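Local coordinates for protein leucine aminopeptidase (PDB 5GNE) that probably removes amino acids from the N-termini of peptides as a zinc-dependent aminopeptidase of the M28 family, at residues 116-121 with 204-209; 152-157 with 175-180; 183-188 with 257-262; 189-194 with 264-269. One frame throughout, in Å; residues are numbered along the deposited sequence.

Contact 1: 116-121 with 204-209; sequences QTNQHL and DDSSGI. With ZN (zinc ion), chain D.
Ser206 and Asn118 make the one hydrogen bond between these two helices, Ser206 OG donating to Asn118 OD1 over 2.9 Å. The setting is the M28 peptidase fold, in which helix 202-221 starts at the zinc site and helix 111-123 packs against it; the two short segments run roughly antiparallel, 142° apart in direction, with their axes approaching to 8.9 Å. The closest pair of CA atoms belongs to Asn118 and Ser206, 5.6 Å apart. Ser206 holds its hydroxyl anti to its own backbone N (chi1 -176°), which carries OG across to the other helix, where it meets the amide oxygen at a C=O...O angle of 123° and tilted from the amide plane. Leu121 covers the same hydroxyl, its CB lying 3.4 Å from Ser206 OG, so the polar link is bordered by carbon. One turn farther along helix 202-221, Leu121 CD1 reaches Ile209 CG2 at 3.5 Å, the two side chains crossing at about a right angle. Around this first shell, Trp140 of helix 132-151 touches Thr117 and Leu121, Phe141 touches Ile209, and Met358 of helix 355-373 lies against Asn118 and Ser207. Ser207 faces away from helix 111-123 and its hydroxyl is bonded to Asp203 O and Ala268 N. Asp204 OD1, at the start of the segment, binds a zinc ion at 2.2 Å.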
# COMPACT_ATOMS: atom_id res chain seq x y z
N GLN A 116 -15.47 11.89 4.82
CA GLN A 116 -15.06 12.42 6.11
C GLN A 116 -13.61 12.04 6.46
O GLN A 116 -12.84 12.87 6.95
CB GLN A 116 -15.99 11.95 7.21
CG GLN A 116 -15.76 12.71 8.50
CD GLN A 116 -16.83 12.46 9.53
OE1 GLN A 116 -17.83 11.80 9.25
NE2 GLN A 116 -16.65 13.03 10.72
N THR A 117 -13.25 10.79 6.17
CA THR A 117 -11.89 10.29 6.43
C THR A 117 -10.88 11.12 5.67
O THR A 117 -9.88 11.57 6.24
CB THR A 117 -11.72 8.81 6.04
OG1 THR A 117 -12.56 7.99 6.86
CG2 THR A 117 -10.29 8.36 6.28
N ASN A 118 -11.11 11.30 4.37
CA ASN A 118 -10.23 12.15 3.58
C ASN A 118 -10.11 13.54 4.15
O ASN A 118 -9.02 14.10 4.19
CB ASN A 118 -10.71 12.22 2.14
CG ASN A 118 -10.43 10.96 1.38
OD1 ASN A 118 -9.26 10.60 1.18
ND2 ASN A 118 -11.49 10.27 0.97
N GLN A 119 -11.22 14.11 4.61
CA GLN A 119 -11.17 15.45 5.18
C GLN A 119 -10.26 15.47 6.41
O GLN A 119 -9.49 16.40 6.58
CB GLN A 119 -12.57 15.95 5.57
CG GLN A 119 -13.47 16.24 4.39
CD GLN A 119 -14.85 16.67 4.83
OE1 GLN A 119 -15.55 15.94 5.54
NE2 GLN A 119 -15.25 17.88 4.43
N HIS A 120 -10.30 14.42 7.23
CA HIS A 120 -9.47 14.42 8.42
C HIS A 120 -7.98 14.30 8.09
O HIS A 120 -7.17 15.10 8.57
CB HIS A 120 -9.89 13.30 9.37
CG HIS A 120 -9.06 13.24 10.63
ND1 HIS A 120 -9.22 14.13 11.67
CD2 HIS A 120 -8.04 12.42 10.98
CE1 HIS A 120 -8.35 13.85 12.63
NE2 HIS A 120 -7.63 12.81 12.23
N LEU A 121 -7.61 13.33 7.25
CA LEU A 121 -6.20 13.07 6.97
C LEU A 121 -5.56 14.22 6.21
O LEU A 121 -4.37 14.52 6.37
CB LEU A 121 -6.02 11.78 6.15
CG LEU A 121 -6.47 10.52 6.88
CD1 LEU A 121 -6.42 9.31 5.95
CD2 LEU A 121 -5.65 10.31 8.15
N ASP A 204 -2.63 10.83 -2.96
CA ASP A 204 -1.52 9.98 -2.55
C ASP A 204 -1.74 9.56 -1.12
O ASP A 204 -1.14 10.05 -0.17
CB ASP A 204 -0.16 10.62 -2.72
CG ASP A 204 0.90 9.57 -2.93
OD1 ASP A 204 0.58 8.40 -2.66
OD2 ASP A 204 2.03 9.87 -3.35
N ASP A 205 -2.76 8.72 -1.10
CA ASP A 205 -3.24 7.77 -0.13
C ASP A 205 -3.92 8.15 1.13
O ASP A 205 -4.14 7.28 1.98
CB ASP A 205 -2.15 6.78 0.14
CG ASP A 205 -2.50 5.47 -0.53
OD1 ASP A 205 -3.40 5.54 -1.40
OD2 ASP A 205 -1.96 4.41 -0.17
N SER A 206 -4.39 9.38 1.23
CA SER A 206 -5.55 9.55 2.07
C SER A 206 -6.64 8.68 1.42
O SER A 206 -7.32 7.90 2.09
CB SER A 206 -6.01 11.00 2.12
OG SER A 206 -7.09 11.12 3.04
N SER A 207 -6.74 8.77 0.09
CA SER A 207 -7.74 8.01 -0.65
C SER A 207 -7.69 6.51 -0.30
O SER A 207 -8.70 5.95 0.18
CB SER A 207 -7.61 8.23 -2.16
OG SER A 207 -6.44 7.66 -2.72
N GLY A 208 -6.54 5.88 -0.53
CA GLY A 208 -6.40 4.48 -0.21
C GLY A 208 -6.78 4.14 1.22
O GLY A 208 -7.56 3.22 1.47
N ILE A 209 -6.27 4.92 2.17
CA ILE A 209 -6.63 4.74 3.57
C ILE A 209 -8.14 4.84 3.78
O ILE A 209 -8.74 4.00 4.45
CB ILE A 209 -5.96 5.80 4.47
CG1 ILE A 209 -4.46 5.56 4.57
CG2 ILE A 209 -6.61 5.80 5.85
CD1 ILE A 209 -4.11 4.31 5.35
ZN ZN D . 1.44 6.33 -2.85

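Contact 2: 152-157 with 175-180; sequences YGRKDV and TVIGKD
Asp156 O takes two backbone hydrogen bonds at once, from Gly178 N and from Lys179 N, each 2.8 Å long. The donors come from opposite faces of the carbonyl plane, and the Lys179 bond is much the straighter, 166° at the hydrogen against 132° for Gly178. Gly178 is suited to this turn, since its backbone, with positive phi, would press a CB against the preceding carbonyl oxygen. The Asp156 carboxylate lies close by, OD2 standing 3.3 Å from Gly178 CA. That same OD2 is held within its own segment by a salt bridge to Arg154 NH2 at 2.7 Å, arriving at the edge of the guanidinium and in its plane, while NE adds a weak bond. With the edge so engaged, one face of the guanidinium is covered by Ile177 CG2, 3.7 Å from Arg154 NH1; a bend at chi2 (73°) turns the arginine chain on its way there.

These bonds sit at the open end of a beta hairpin: strands 157-164 and 170-177 are antiparallel neighbours at the edge of the mixed sheet, and Val157 with Ile177 forms a non-hydrogen-bonded pair. Val157 CA also makes a CA-H...O contact to Val176 O. Farther out, Lys179 stretches its chain alongside the opposite backbone, CD 3.5 Å from Val157 O. On the sheet face bearing Val157 and Ile177, both side chains rest on Phe145 of helix 132-151.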
# COMPACT_ATOMS: atom_id res chain seq x y z
N TYR A 152 -19.24 -2.07 17.33
CA TYR A 152 -20.03 -3.19 16.82
C TYR A 152 -19.84 -4.46 17.66
O TYR A 152 -20.19 -5.56 17.22
CB TYR A 152 -19.70 -3.45 15.34
CG TYR A 152 -20.13 -2.33 14.40
CD1 TYR A 152 -19.33 -1.21 14.17
CD2 TYR A 152 -21.37 -2.37 13.77
CE1 TYR A 152 -19.74 -0.19 13.32
CE2 TYR A 152 -21.79 -1.36 12.93
CZ TYR A 152 -20.98 -0.27 12.70
OH TYR A 152 -21.41 0.73 11.86
N GLY A 153 -19.31 -4.30 18.87
CA GLY A 153 -19.10 -5.38 19.82
C GLY A 153 -18.43 -6.59 19.23
O GLY A 153 -18.86 -7.73 19.42
N ARG A 154 -17.34 -6.34 18.51
CA ARG A 154 -16.55 -7.41 17.92
C ARG A 154 -15.25 -7.62 18.72
O ARG A 154 -14.36 -6.77 18.72
CB ARG A 154 -16.29 -7.02 16.45
CG ARG A 154 -15.90 -8.13 15.54
CD ARG A 154 -17.03 -9.07 15.18
NE ARG A 154 -16.45 -10.20 14.47
CZ ARG A 154 -16.40 -10.34 13.15
NH1 ARG A 154 -16.96 -9.43 12.35
NH2 ARG A 154 -15.83 -11.41 12.63
N LYS A 155 -15.15 -8.76 19.39
CA LYS A 155 -14.01 -9.08 20.26
C LYS A 155 -12.99 -9.84 19.46
O LYS A 155 -11.87 -10.11 19.89
CB LYS A 155 -14.46 -9.91 21.47
CG LYS A 155 -15.50 -9.24 22.34
CD LYS A 155 -14.92 -8.05 23.08
CE LYS A 155 -15.94 -7.43 24.04
NZ LYS A 155 -17.04 -6.73 23.34
N ASP A 156 -13.42 -10.11 18.25
CA ASP A 156 -12.85 -11.05 17.31
C ASP A 156 -11.62 -10.45 16.58
O ASP A 156 -11.23 -10.91 15.51
CB ASP A 156 -13.97 -11.41 16.33
CG ASP A 156 -13.65 -12.58 15.48
OD1 ASP A 156 -12.69 -13.31 15.82
OD2 ASP A 156 -14.34 -12.76 14.46
N VAL A 157 -11.01 -9.44 17.20
CA VAL A 157 -10.14 -8.51 16.50
C VAL A 157 -8.78 -8.34 17.17
O VAL A 157 -8.53 -8.86 18.26
CB VAL A 157 -10.77 -7.11 16.41
CG1 VAL A 157 -12.06 -7.18 15.64
CG2 VAL A 157 -11.02 -6.55 17.81
N THR A 175 -4.22 -4.14 11.61
CA THR A 175 -5.47 -4.52 12.26
C THR A 175 -6.01 -5.76 11.57
O THR A 175 -5.64 -6.04 10.43
CB THR A 175 -6.53 -3.45 12.19
OG1 THR A 175 -7.06 -3.41 10.85
CG2 THR A 175 -5.94 -2.10 12.58
N VAL A 176 -6.82 -6.54 12.29
CA VAL A 176 -7.37 -7.76 11.74
C VAL A 176 -8.75 -8.02 12.27
O VAL A 176 -9.01 -7.88 13.46
CB VAL A 176 -6.48 -9.02 12.03
CG1 VAL A 176 -6.21 -9.18 13.51
CG2 VAL A 176 -7.13 -10.29 11.47
N ILE A 177 -9.66 -8.41 11.38
CA ILE A 177 -10.97 -8.84 11.80
C ILE A 177 -11.07 -10.36 11.61
O ILE A 177 -10.82 -10.90 10.52
CB ILE A 177 -12.08 -8.13 11.03
CG1 ILE A 177 -11.92 -6.62 11.13
CG2 ILE A 177 -13.43 -8.51 11.59
CD1 ILE A 177 -12.89 -5.89 10.28
N GLY A 178 -11.44 -11.05 12.69
CA GLY A 178 -11.54 -12.49 12.69
C GLY A 178 -10.19 -13.13 12.99
O GLY A 178 -9.73 -13.97 12.23
N LYS A 179 -9.57 -12.72 14.10
CA LYS A 179 -8.25 -13.21 14.52
C LYS A 179 -8.24 -14.73 14.69
O LYS A 179 -7.20 -15.37 14.59
CB LYS A 179 -7.76 -12.53 15.80
CG LYS A 179 -8.59 -12.82 17.03
CD LYS A 179 -7.89 -12.31 18.27
CE LYS A 179 -8.44 -12.95 19.54
NZ LYS A 179 -7.75 -12.39 20.72
N ASP A 180 -9.38 -15.30 15.05
CA ASP A 180 -9.45 -16.73 15.35
C ASP A 180 -9.92 -17.56 14.16
O ASP A 180 -10.07 -18.77 14.29
CB ASP A 180 -10.37 -17.01 16.55
CG ASP A 180 -9.91 -16.31 17.82
OD1 ASP A 180 -8.71 -16.42 18.16
OD2 ASP A 180 -10.77 -15.70 18.50

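Contact 3: 183-188 with 257-262; sequences GEAIVI and IPVKAV. With SO4 (sulfate ion), chain E.
Ala185 ties its strand to 257-262 through both of its backbone polar groups: its N bonds to Pro258 O at 2.8 Å and its O accepts from Lys260 N at 2.9 Å. The third backbone bond runs from Val187 N to Ala261 O, 2.9 Å long. CA-H...O contacts fill in between, the shorter ones joining Glu184 CA to Pro258 O and Val262 CA to Val187 O.

Strands 185-191 and 259-264 are parallel neighbours near the middle of the mixed sheet of the M28 fold, and their pairing slips by one residue here. Ala185 pairs with Val259 but Ile186 with Ala261, leaving Lys260 as the extra residue of a beta bulge.

The apolar contacts between the strands lie on the face carrying Ala185, Val187, Val259 and Val262. There Val187 CG2 meets Val259 CG1 at 3.9 Å, the side chains crossing at about a right angle, whereas Val187 and Val262 lie side by side; Phe252 of helix 243-254 covers Val187 and Val259. Ile186 and Ala261 face the other way, against Phe368 and Leu372 of helix 355-373.

The charged groups gather at the bulge. Glu184 CB lies 3.6 Å from Lys260 CB where the two chains cross. Their ends form only a long salt bridge, 4.0 Å between Glu184 OE2 and Lys260 NZ. A sulfate ion, probably from the crystallisation liquor, accepts a hydrogen bond from Glu184 N (2.7 Å to its O3), a weak one from Lys260 NZ, and another from Arg228 NH2.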
# COMPACT_ATOMS: atom_id res chain seq x y z
N GLY A 183 -7.22 -20.62 8.46
CA GLY A 183 -6.82 -20.41 7.08
C GLY A 183 -5.90 -19.25 6.77
O GLY A 183 -5.48 -18.48 7.63
N GLU A 184 -5.62 -19.11 5.48
CA GLU A 184 -4.72 -18.06 5.07
C GLU A 184 -5.49 -16.77 5.03
O GLU A 184 -6.66 -16.72 4.66
CB GLU A 184 -4.11 -18.35 3.70
CG GLU A 184 -3.34 -19.66 3.59
CD GLU A 184 -2.94 -19.95 2.16
OE1 GLU A 184 -1.74 -19.77 1.84
OE2 GLU A 184 -3.81 -20.35 1.36
N ALA A 185 -4.84 -15.72 5.46
CA ALA A 185 -5.49 -14.45 5.64
C ALA A 185 -5.60 -13.67 4.32
O ALA A 185 -4.95 -13.98 3.32
CB ALA A 185 -4.76 -13.63 6.69
N ILE A 186 -6.44 -12.64 4.35
CA ILE A 186 -6.51 -11.69 3.28
C ILE A 186 -5.96 -10.41 3.84
O ILE A 186 -6.21 -10.10 4.98
CB ILE A 186 -7.93 -11.53 2.75
CG1 ILE A 186 -8.38 -12.85 2.15
CG2 ILE A 186 -7.99 -10.47 1.66
CD1 ILE A 186 -9.86 -12.90 2.01
N VAL A 187 -5.14 -9.72 3.06
CA VAL A 187 -4.56 -8.46 3.48
C VAL A 187 -4.98 -7.31 2.56
O VAL A 187 -4.87 -7.40 1.32
CB VAL A 187 -3.02 -8.54 3.54
CG1 VAL A 187 -2.42 -7.19 3.86
CG2 VAL A 187 -2.57 -9.57 4.56
N ILE A 188 -5.45 -6.24 3.18
CA ILE A 188 -5.70 -4.97 2.53
C ILE A 188 -4.73 -3.95 3.12
O ILE A 188 -4.61 -3.83 4.36
CB ILE A 188 -7.14 -4.44 2.79
CG1 ILE A 188 -8.17 -5.57 2.73
CG2 ILE A 188 -7.46 -3.30 1.84
CD1 ILE A 188 -8.26 -6.23 1.38
N ILE A 257 2.35 -15.83 9.98
CA ILE A 257 0.98 -15.67 9.52
C ILE A 257 0.81 -16.05 8.04
O ILE A 257 1.44 -15.45 7.17
CB ILE A 257 0.49 -14.23 9.71
CG1 ILE A 257 0.52 -13.87 11.20
CG2 ILE A 257 -0.92 -14.07 9.19
CD1 ILE A 257 0.48 -12.37 11.46
N PRO A 258 -0.02 -17.07 7.76
CA PRO A 258 -0.18 -17.42 6.34
C PRO A 258 -1.13 -16.46 5.62
O PRO A 258 -2.19 -16.15 6.15
CB PRO A 258 -0.76 -18.84 6.37
CG PRO A 258 -1.42 -18.94 7.74
CD PRO A 258 -0.66 -18.03 8.68
N VAL A 259 -0.77 -16.08 4.40
CA VAL A 259 -1.49 -15.06 3.65
C VAL A 259 -1.71 -15.46 2.19
O VAL A 259 -0.76 -15.63 1.41
CB VAL A 259 -0.74 -13.73 3.66
CG1 VAL A 259 -1.33 -12.78 2.63
CG2 VAL A 259 -0.76 -13.12 5.05
N LYS A 260 -2.98 -15.54 1.81
CA LYS A 260 -3.40 -16.01 0.50
C LYS A 260 -3.45 -14.92 -0.55
O LYS A 260 -3.39 -15.19 -1.73
CB LYS A 260 -4.81 -16.63 0.67
CG LYS A 260 -5.46 -17.26 -0.56
CD LYS A 260 -6.94 -17.57 -0.27
CE LYS A 260 -7.47 -18.64 -1.20
NZ LYS A 260 -7.13 -20.00 -0.76
N ALA A 261 -3.59 -13.66 -0.12
CA ALA A 261 -3.87 -12.57 -1.05
C ALA A 261 -3.69 -11.21 -0.42
O ALA A 261 -4.11 -10.98 0.71
CB ALA A 261 -5.28 -12.66 -1.59
N VAL A 262 -3.13 -10.31 -1.21
CA VAL A 262 -2.83 -8.96 -0.78
C VAL A 262 -3.31 -7.94 -1.83
O VAL A 262 -3.01 -8.06 -3.03
CB VAL A 262 -1.31 -8.78 -0.51
CG1 VAL A 262 -1.01 -7.34 -0.04
CG2 VAL A 262 -0.81 -9.79 0.52
S SO4 E . -6.88 -22.26 3.16
O1 SO4 E . -8.16 -22.73 3.69
O2 SO4 E . -7.03 -21.80 1.77
O3 SO4 E . -6.38 -21.17 3.98
O4 SO4 E . -5.92 -23.35 3.21

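Contact 4: 189-194 with 264-269; sequences GAHIDT and QLDQAG. With ZN (zinc ion), chain D.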
# COMPACT_ATOMS: atom_id res chain seq x y z
N GLY A 189 -4.08 -3.16 2.29
CA GLY A 189 -3.13 -2.19 2.80
C GLY A 189 -3.15 -0.89 2.02
O GLY A 189 -3.55 -0.85 0.85
N ALA A 190 -2.73 0.18 2.68
CA ALA A 190 -2.56 1.49 2.06
C ALA A 190 -1.51 2.20 2.87
O ALA A 190 -1.29 1.84 4.02
CB ALA A 190 -3.89 2.26 2.05
N HIS A 191 -0.82 3.18 2.32
CA HIS A 191 0.16 3.87 3.13
C HIS A 191 -0.36 5.21 3.65
O HIS A 191 -1.09 5.91 2.95
CB HIS A 191 1.48 4.04 2.37
CG HIS A 191 1.48 5.09 1.30
ND1 HIS A 191 1.82 6.40 1.55
CD2 HIS A 191 1.31 5.00 -0.04
CE1 HIS A 191 1.81 7.10 0.43
NE2 HIS A 191 1.50 6.28 -0.56
N ILE A 192 -0.04 5.49 4.91
CA ILE A 192 -0.57 6.63 5.66
C ILE A 192 0.25 7.89 5.48
O ILE A 192 -0.21 8.99 5.75
CB ILE A 192 -0.63 6.31 7.17
CG1 ILE A 192 -1.53 7.29 7.93
CG2 ILE A 192 0.76 6.36 7.77
CD1 ILE A 192 -2.99 7.02 7.81
N ASP A 193 1.48 7.73 5.01
CA ASP A 193 2.45 8.81 5.10
C ASP A 193 2.45 9.68 3.87
O ASP A 193 1.78 9.39 2.87
CB ASP A 193 3.85 8.24 5.34
CG ASP A 193 4.40 7.61 4.11
OD1 ASP A 193 3.64 6.80 3.55
OD2 ASP A 193 5.54 7.92 3.68
N THR A 194 3.17 10.79 3.98
CA THR A 194 3.42 11.67 2.85
C THR A 194 4.84 12.25 2.94
O THR A 194 5.53 12.00 3.91
CB THR A 194 2.40 12.80 2.82
OG1 THR A 194 2.50 13.50 1.58
CG2 THR A 194 2.69 13.73 3.95
N GLN A 264 -3.27 -3.80 -2.63
CA GLN A 264 -2.66 -2.51 -2.33
C GLN A 264 -3.49 -1.40 -2.90
O GLN A 264 -3.83 -1.39 -4.11
CB GLN A 264 -1.24 -2.43 -2.88
CG GLN A 264 -0.60 -1.08 -2.77
CD GLN A 264 -0.21 -0.66 -1.36
OE1 GLN A 264 -0.47 -1.37 -0.39
NE2 GLN A 264 0.42 0.52 -1.26
N LEU A 265 -3.80 -0.45 -2.04
CA LEU A 265 -4.55 0.73 -2.42
C LEU A 265 -3.65 1.94 -2.32
O LEU A 265 -3.47 2.49 -1.24
CB LEU A 265 -5.76 0.87 -1.50
CG LEU A 265 -6.78 -0.27 -1.65
CD1 LEU A 265 -7.75 -0.29 -0.49
CD2 LEU A 265 -7.55 -0.13 -2.99
N ASP A 266 -3.10 2.35 -3.45
CA ASP A 266 -2.28 3.54 -3.49
C ASP A 266 -2.82 4.45 -4.61
O ASP A 266 -2.66 4.14 -5.80
CB ASP A 266 -0.83 3.11 -3.67
CG ASP A 266 0.15 4.20 -3.35
OD1 ASP A 266 -0.27 5.33 -3.06
OD2 ASP A 266 1.36 3.88 -3.35
N GLN A 267 -3.37 5.60 -4.22
CA GLN A 267 -4.11 6.51 -5.12
C GLN A 267 -5.37 5.87 -5.69
O GLN A 267 -5.34 5.24 -6.75
CB GLN A 267 -3.24 7.02 -6.25
CG GLN A 267 -2.14 7.88 -5.73
CD GLN A 267 -1.04 8.03 -6.73
OE1 GLN A 267 -1.26 8.51 -7.84
NE2 GLN A 267 0.16 7.62 -6.35
N ALA A 268 -6.45 5.98 -4.92
CA ALA A 268 -7.75 5.44 -5.32
C ALA A 268 -8.81 6.51 -5.60
O ALA A 268 -10.00 6.20 -5.57
CB ALA A 268 -8.25 4.50 -4.27
N GLY A 269 -8.40 7.76 -5.79
CA GLY A 269 -9.38 8.83 -5.79
C GLY A 269 -9.36 9.92 -6.85
O GLY A 269 -10.23 10.79 -6.85
ZN ZN D . 1.44 6.33 -2.85
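His191 and Asp266 meet at a zinc ion, with the imidazole and carboxylate planes turned 83° apart. The carboxylate lies off the edge of the ring: His191 NE2 binds the metal at 2.3 Å, while Asp266 grips it with both oxygens, OD1 at 2.0 Å and OD2 more loosely at 2.5 Å. The 3.2 Å between His191 NE2 and Asp266 OD1 is therefore a spacing between two ligands of one metal. Behind the histidine, Asp193 OD1 accepts a hydrogen bond from His191 ND1 at 2.7 Å, somewhat out of the ring plane, which fixes the rotation of the imidazole; Asp266 OD2 has Ser316 OG as its second-shell partner. The ring rises from a strand end with CG between the backbone N and the carbonyl carbon (chi1 75°). Beneath it the strands hold together through Leu265 N bonded to Gly189 O at 2.9 Å, and Ala190 CB packs 3.3 Å from Leu265 O. Gln264 OE1 comes near Gly189 O, two acceptors that do not bond, while its NE2 is bonded to Ser316 OG and Asp317 OD2. Asp204 completes this zinc's protein ligands and also belongs to the site of the second zinc, the paired-metal centre characteristic of M28 aminopeptidases, set at the C-terminal ends of parallel strands.

Contacts 3 and 4 follow the same pair of parallel strands, 185-191 and 259-264, from the bulge at the sulfate to the zinc ligands, their centres 19 Å apart; Ile188 CG2 packs on Leu265 CD1 (3.8 Å) where they join. Contact 1 lies about 9 Å from contact 4, centre to centre, and supplies Asp204 to the same zinc. Helix 202-221 is fastened to the loop 264-269 there, with Asp205 OD1 2.8 Å from Gln267 N, a probable hydrogen bond. Contact 2 belongs to the edge of the same sheet, its centre about 23 Å from that of contact 4 and remote from the metals.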